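Local atomic coordinates of putative glucoamylase (Bacteroides uniformis, PDB entry 4GL3), a protein that probably acts as a glucoamylase-like glycoside hydrolase that releases glucose from glucan chains. Residues W159-V173 against L202-V215. Numbering follows the deposited sequence. Where two conformers were deposited one is given.
Sequences WRQAEWNFFTQGQDV and LGASSPTYPIAESV
Tyr209 lies against Glu163, and its side chain can be followed outward. Tyr209 CB sits 3.7 Å from Glu163 CA. Tyr209 CG is anti to the carbonyl carbon (chi1 -60°), which lays the ring alongside the Glu163 side chain; this CG also meets Glu163 CA. Glu163 CG stands 3.6 Å from the centroid of the Tyr209 ring, almost on its normal, a CH-pi contact. Tyr209 CD1, CE1 and CZ all touch that Glu163 CG. Tyr209 CD2 passes Ala162 O, and CE2 meets Arg160 O at the ring edge. Glu163 OE1 is hydrogen-bonded to His98 ND1. Arg160 O also accepts from Thr208 OG1 at 2.8 Å, while Thr208 CG2 rests over one face of the Arg160 guanidinium. Ser206 OG receives the backbone N-H of both Thr208 and Tyr209, an ST turn and ST motif. It also donates to a water that bonds to Trp159 O and Ala162 O. Trp159 CH2 lies 4.0 Å from Leu202 CD2. Trp159 NE1, near Pro207 CD, hydrogen-bonds to Asp405 OD2. An alanine in place of Trp159 would probably open a gap beside Leu202 and Pro207 and leave Asp405 without this donor. Leu202 CB lies over one face of Trp164. At the far end Ser214 OG donates to Asp172 OD1 (2.7 Å), from above the carboxylate plane. The contact packs helix-joining loops, consistent with the (alpha/alpha)6 barrel of six-hairpin glycosidases.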
loop_
_atom_site.group_PDB
_atom_site.type_symbol
_atom_site.label_atom_id
_atom_site.label_comp_id
_atom_site.label_asym_id
_atom_site.label_seq_id
_atom_site.Cartn_x
_atom_site.Cartn_y
_atom_site.Cartn_z
ATOM N N TRP A 159 18.891 0.638 0.866
ATOM C CA TRP A 159 18.382 0.111 2.131
ATOM C C TRP A 159 19.334 0.447 3.295
ATOM O O TRP A 159 18.875 0.888 4.339
ATOM C CB TRP A 159 18.163 -1.397 2.001
ATOM C CG TRP A 159 17.906 -2.162 3.263
ATOM C CD1 TRP A 159 18.606 -3.265 3.698
ATOM C CD2 TRP A 159 16.839 -1.980 4.201
ATOM N NE1 TRP A 159 18.056 -3.750 4.863
ATOM C CE2 TRP A 159 16.974 -2.978 5.189
ATOM C CE3 TRP A 159 15.814 -1.047 4.334
ATOM C CZ2 TRP A 159 16.140 -3.050 6.290
ATOM C CZ3 TRP A 159 14.962 -1.137 5.419
ATOM C CH2 TRP A 159 15.136 -2.129 6.396
ATOM N N ARG A 160 20.649 0.248 3.113
ATOM C CA ARG A 160 21.601 0.567 4.174
ATOM C C ARG A 160 21.690 2.097 4.480
ATOM O O ARG A 160 21.984 2.471 5.606
ATOM C CB ARG A 160 22.987 -0.004 3.894
ATOM C CG ARG A 160 23.035 -1.544 3.916
ATOM C CD ARG A 160 24.391 -2.039 3.441
ATOM N NE ARG A 160 25.384 -1.655 4.433
ATOM C CZ ARG A 160 25.578 -2.288 5.584
ATOM N NH1 ARG A 160 24.869 -3.368 5.910
ATOM N NH2 ARG A 160 26.479 -1.816 6.412
ATOM N N GLN A 161 21.322 2.937 3.525
ATOM C CA GLN A 161 21.393 4.397 3.703
ATOM C C GLN A 161 20.124 5.018 4.328
ATOM O O GLN A 161 20.133 6.220 4.650
ATOM C CB GLN A 161 21.740 5.076 2.377
ATOM C CG GLN A 161 23.142 4.849 1.865
ATOM C CD GLN A 161 23.472 5.719 0.612
ATOM O OE1 GLN A 161 22.590 6.097 -0.172
ATOM N NE2 GLN A 161 24.735 6.054 0.446
ATOM N N ALA A 162 19.060 4.215 4.532
ATOM C CA ALA A 162 17.789 4.739 5.037
ATOM C C ALA A 162 17.910 4.892 6.559
ATOM O O ALA A 162 17.977 3.890 7.259
ATOM C CB ALA A 162 16.611 3.848 4.685
ATOM N N GLU A 163 17.911 6.152 7.048
ATOM C CA GLU A 163 18.227 6.463 8.469
ATOM C C GLU A 163 16.984 6.468 9.367
ATOM O O GLU A 163 16.565 7.510 9.892
ATOM C CB GLU A 163 18.957 7.803 8.587
ATOM C CG GLU A 163 20.330 7.866 7.925
ATOM C CD GLU A 163 20.801 9.312 7.810
ATOM O OE1 GLU A 163 20.720 10.066 8.825
ATOM O OE2 GLU A 163 21.182 9.706 6.689
ATOM N N TRP A 164 16.393 5.291 9.556
ATOM C CA TRP A 164 15.136 5.188 10.330
ATOM C C TRP A 164 15.251 5.877 11.707
ATOM O O TRP A 164 14.360 6.646 12.101
ATOM C CB TRP A 164 14.712 3.709 10.484
ATOM C CG TRP A 164 14.619 3.034 9.153
ATOM C CD1 TRP A 164 15.530 2.210 8.598
ATOM C CD2 TRP A 164 13.562 3.177 8.202
ATOM N NE1 TRP A 164 15.146 1.849 7.327
ATOM C CE2 TRP A 164 13.926 2.422 7.062
ATOM C CE3 TRP A 164 12.354 3.893 8.189
ATOM C CZ2 TRP A 164 13.122 2.365 5.911
ATOM C CZ3 TRP A 164 11.556 3.857 7.055
ATOM C CH2 TRP A 164 11.944 3.096 5.911
ATOM N N ASN A 165 16.337 5.608 12.412
ATOM C CA ASN A 165 16.417 6.078 13.792
ATOM C C ASN A 165 16.536 7.589 13.918
ATOM O O ASN A 165 16.155 8.132 14.958
ATOM C CB ASN A 165 17.510 5.403 14.620
ATOM C CG ASN A 165 17.290 5.604 16.109
ATOM O OD1 ASN A 165 16.239 5.251 16.627
ATOM N ND2 ASN A 165 18.291 6.166 16.809
ATOM N N PHE A 166 17.014 8.272 12.866
ATOM C CA PHE A 166 16.999 9.741 12.847
ATOM C C PHE A 166 15.584 10.284 13.114
ATOM O O PHE A 166 15.436 11.316 13.751
ATOM C CB PHE A 166 17.518 10.232 11.491
ATOM C CG PHE A 166 17.461 11.725 11.312
ATOM C CD1 PHE A 166 18.411 12.554 11.941
ATOM C CD2 PHE A 166 16.436 12.309 10.602
ATOM C CE1 PHE A 166 18.359 13.917 11.768
ATOM C CE2 PHE A 166 16.371 13.687 10.462
ATOM C CZ PHE A 166 17.353 14.462 11.021
ATOM N N PHE A 167 14.556 9.579 12.611
ATOM C CA PHE A 167 13.193 10.033 12.672
ATOM C C PHE A 167 12.511 9.814 14.005
ATOM O O PHE A 167 11.311 10.157 14.171
ATOM C CB PHE A 167 12.379 9.492 11.466
ATOM C CG PHE A 167 12.879 10.017 10.165
ATOM C CD1 PHE A 167 13.962 9.431 9.517
ATOM C CD2 PHE A 167 12.362 11.186 9.642
ATOM C CE1 PHE A 167 14.477 9.996 8.354
ATOM C CE2 PHE A 167 12.812 11.699 8.470
ATOM C CZ PHE A 167 13.884 11.104 7.818
ATOM N N THR A 168 13.244 9.252 14.963
ATOM C CA THR A 168 12.781 9.202 16.312
ATOM C C THR A 168 13.035 10.499 17.130
ATOM O O THR A 168 12.469 10.647 18.241
ATOM C CB THR A 168 13.377 8.037 17.121
ATOM O OG1 THR A 168 14.771 8.244 17.330
ATOM C CG2 THR A 168 13.101 6.682 16.479
ATOM N N GLN A 169 13.888 11.408 16.625
ATOM C CA GLN A 169 14.413 12.522 17.457
ATOM C C GLN A 169 14.946 12.046 18.822
ATOM O O GLN A 169 14.901 12.774 19.782
ATOM C CB GLN A 169 13.302 13.564 17.734
ATOM C CG GLN A 169 12.603 14.096 16.465
ATOM C CD GLN A 169 11.741 15.325 16.729
ATOM O OE1 GLN A 169 12.236 16.332 17.202
ATOM N NE2 GLN A 169 10.450 15.231 16.447
ATOM N N GLY A 170 15.438 10.815 18.914
ATOM C CA GLY A 170 15.937 10.281 20.177
ATOM C C GLY A 170 14.822 9.934 21.176
ATOM O O GLY A 170 15.117 9.669 22.324
ATOM N N GLN A 171 13.550 9.924 20.735
ATOM C CA GLN A 171 12.417 9.601 21.584
ATOM C C GLN A 171 11.926 8.158 21.297
ATOM O O GLN A 171 12.407 7.503 20.351
ATOM C CB GLN A 171 11.247 10.546 21.255
ATOM C CG GLN A 171 11.585 12.017 21.423
ATOM C CD GLN A 171 10.493 12.944 20.916
ATOM O OE1 GLN A 171 9.311 12.566 20.771
ATOM N NE2 GLN A 171 10.886 14.192 20.667
ATOM N N ASP A 172 10.921 7.719 22.063
ATOM C CA ASP A 172 10.297 6.414 21.900
ATOM C C ASP A 172 9.051 6.459 20.979
ATOM O O ASP A 172 7.976 5.973 21.343
ATOM C CB ASP A 172 9.943 5.844 23.279
ATOM C CG ASP A 172 11.173 5.380 24.054
ATOM O OD1 ASP A 172 12.069 4.793 23.434
ATOM O OD2 ASP A 172 11.216 5.598 25.292
ATOM N N VAL A 173 9.214 6.977 19.767
ATOM C CA VAL A 173 8.154 7.026 18.773
ATOM C C VAL A 173 8.874 7.476 17.492
ATOM O O VAL A 173 10.010 7.979 17.529
ATOM C CB VAL A 173 7.070 8.063 19.185
ATOM C CG1 VAL A 173 7.645 9.470 19.164
ATOM C CG2 VAL A 173 5.820 7.995 18.322
ATOM N N LEU A 202 10.327 -1.981 9.419
ATOM C CA LEU A 202 11.566 -1.674 8.692
ATOM C C LEU A 202 12.570 -0.967 9.615
ATOM O O LEU A 202 13.779 -1.275 9.605
ATOM C CB LEU A 202 11.296 -0.835 7.445
ATOM C CG LEU A 202 10.484 -1.526 6.311
ATOM C CD1 LEU A 202 10.149 -0.589 5.155
ATOM C CD2 LEU A 202 11.235 -2.745 5.823
ATOM N N GLY A 203 12.090 -0.030 10.415
ATOM C CA GLY A 203 12.971 0.629 11.418
ATOM C C GLY A 203 13.670 -0.391 12.311
ATOM O O GLY A 203 14.843 -0.249 12.629
ATOM N N ALA A 204 12.952 -1.426 12.731
ATOM C CA ALA A 204 13.504 -2.453 13.624
ATOM C C ALA A 204 14.457 -3.370 12.868
ATOM O O ALA A 204 15.340 -3.978 13.495
ATOM C CB ALA A 204 12.390 -3.302 14.265
ATOM N N SER A 205 14.242 -3.475 11.549
ATOM C CA SER A 205 14.996 -4.394 10.670
ATOM C C SER A 205 16.319 -3.827 10.146
ATOM O O SER A 205 17.168 -4.569 9.653
ATOM C CB SER A 205 14.145 -4.797 9.452
ATOM O OG SER A 205 12.904 -5.387 9.814
ATOM N N SER A 206 16.498 -2.519 10.232
ATOM C CA SER A 206 17.688 -1.858 9.640
ATOM C C SER A 206 19.003 -2.415 10.148
ATOM O O SER A 206 19.192 -2.554 11.372
ATOM C CB SER A 206 17.662 -0.347 9.924
ATOM O OG SER A 206 18.771 0.308 9.311
ATOM N N PRO A 207 19.934 -2.745 9.230
ATOM C CA PRO A 207 21.247 -3.179 9.675
ATOM C C PRO A 207 22.149 -2.018 10.105
ATOM O O PRO A 207 23.214 -2.259 10.641
ATOM C CB PRO A 207 21.836 -3.839 8.419
ATOM C CG PRO A 207 21.213 -3.058 7.297
ATOM C CD PRO A 207 19.799 -2.869 7.765
ATOM N N THR A 208 21.730 -0.776 9.871
ATOM C CA THR A 208 22.625 0.362 9.997
ATOM C C THR A 208 22.085 1.465 10.885
ATOM O O THR A 208 22.841 2.057 11.595
ATOM C CB THR A 208 22.879 0.945 8.598
ATOM O OG1 THR A 208 21.629 0.980 7.898
ATOM C CG2 THR A 208 23.905 0.049 7.802
ATOM N N TYR A 209 20.784 1.739 10.849
ATOM C CA TYR A 209 20.171 2.806 11.656
ATOM C C TYR A 209 18.873 2.296 12.323
ATOM O O TYR A 209 17.811 2.862 12.131
ATOM C CB TYR A 209 19.831 3.971 10.738
ATOM C CG TYR A 209 21.015 4.547 10.034
ATOM C CD1 TYR A 209 21.865 5.456 10.699
ATOM C CD2 TYR A 209 21.322 4.182 8.710
ATOM C CE1 TYR A 209 22.989 5.989 10.063
ATOM C CE2 TYR A 209 22.447 4.705 8.067
ATOM C CZ TYR A 209 23.256 5.617 8.735
ATOM O OH TYR A 209 24.367 6.134 8.129
ATOM N N PRO A 210 18.959 1.205 13.069
ATOM C CA PRO A 210 17.741 0.599 13.655
ATOM C C PRO A 210 17.180 1.401 14.838
ATOM O O PRO A 210 17.922 2.134 15.517
ATOM C CB PRO A 210 18.227 -0.746 14.180
ATOM C CG PRO A 210 19.671 -0.496 14.518
ATOM C CD PRO A 210 20.165 0.455 13.414
ATOM N N ILE A 211 15.885 1.252 15.047
ATOM C CA ILE A 211 15.195 1.777 16.239
ATOM C C ILE A 211 15.327 0.831 17.428
ATOM O O ILE A 211 15.484 -0.375 17.273
ATOM C CB ILE A 211 13.707 2.088 15.944
ATOM C CG1 ILE A 211 12.944 0.774 15.582
ATOM C CG2 ILE A 211 13.567 3.135 14.840
ATOM C CD1 ILE A 211 11.454 0.897 15.609
ATOM N N ALA A 212 15.277 1.395 18.631
ATOM C CA ALA A 212 15.151 0.610 19.851
ATOM C C ALA A 212 13.749 -0.054 19.885
ATOM O O ALA A 212 12.793 0.441 19.305
ATOM C CB ALA A 212 15.388 1.501 21.102
ATOM N N GLU A 213 13.636 -1.181 20.570
ATOM C CA GLU A 213 12.355 -1.881 20.702
ATOM C C GLU A 213 11.311 -1.022 21.360
ATOM O O GLU A 213 10.132 -1.086 20.991
ATOM C CB GLU A 213 12.534 -3.173 21.534
ATOM C CG GLU A 213 13.391 -4.202 20.815
ATOM C CD GLU A 213 13.905 -5.279 21.751
ATOM O OE1 GLU A 213 13.139 -5.637 22.693
ATOM O OE2 GLU A 213 15.058 -5.744 21.546
ATOM N N SER A 214 11.736 -0.234 22.337
ATOM C CA SER A 214 10.826 0.626 23.072
ATOM C C SER A 214 10.130 1.689 22.157
ATOM O O SER A 214 9.036 2.187 22.492
ATOM C CB SER A 214 11.587 1.297 24.223
ATOM O OG SER A 214 12.567 2.179 23.630
ATOM N N VAL A 215 10.727 1.995 21.006
ATOM C CA VAL A 215 10.132 2.888 20.020
ATOM C C VAL A 215 8.829 2.258 19.503
ATOM O O VAL A 215 7.814 2.960 19.324
ATOM C CB VAL A 215 11.142 3.231 18.879
ATOM C CG1 VAL A 215 10.508 3.924 17.661
ATOM C CG2 VAL A 215 12.336 4.050 19.411
HETATM O O HOH W 1 17.939 1.108 6.957
HETATM O O HOH W 2 15.729 4.328 18.811
#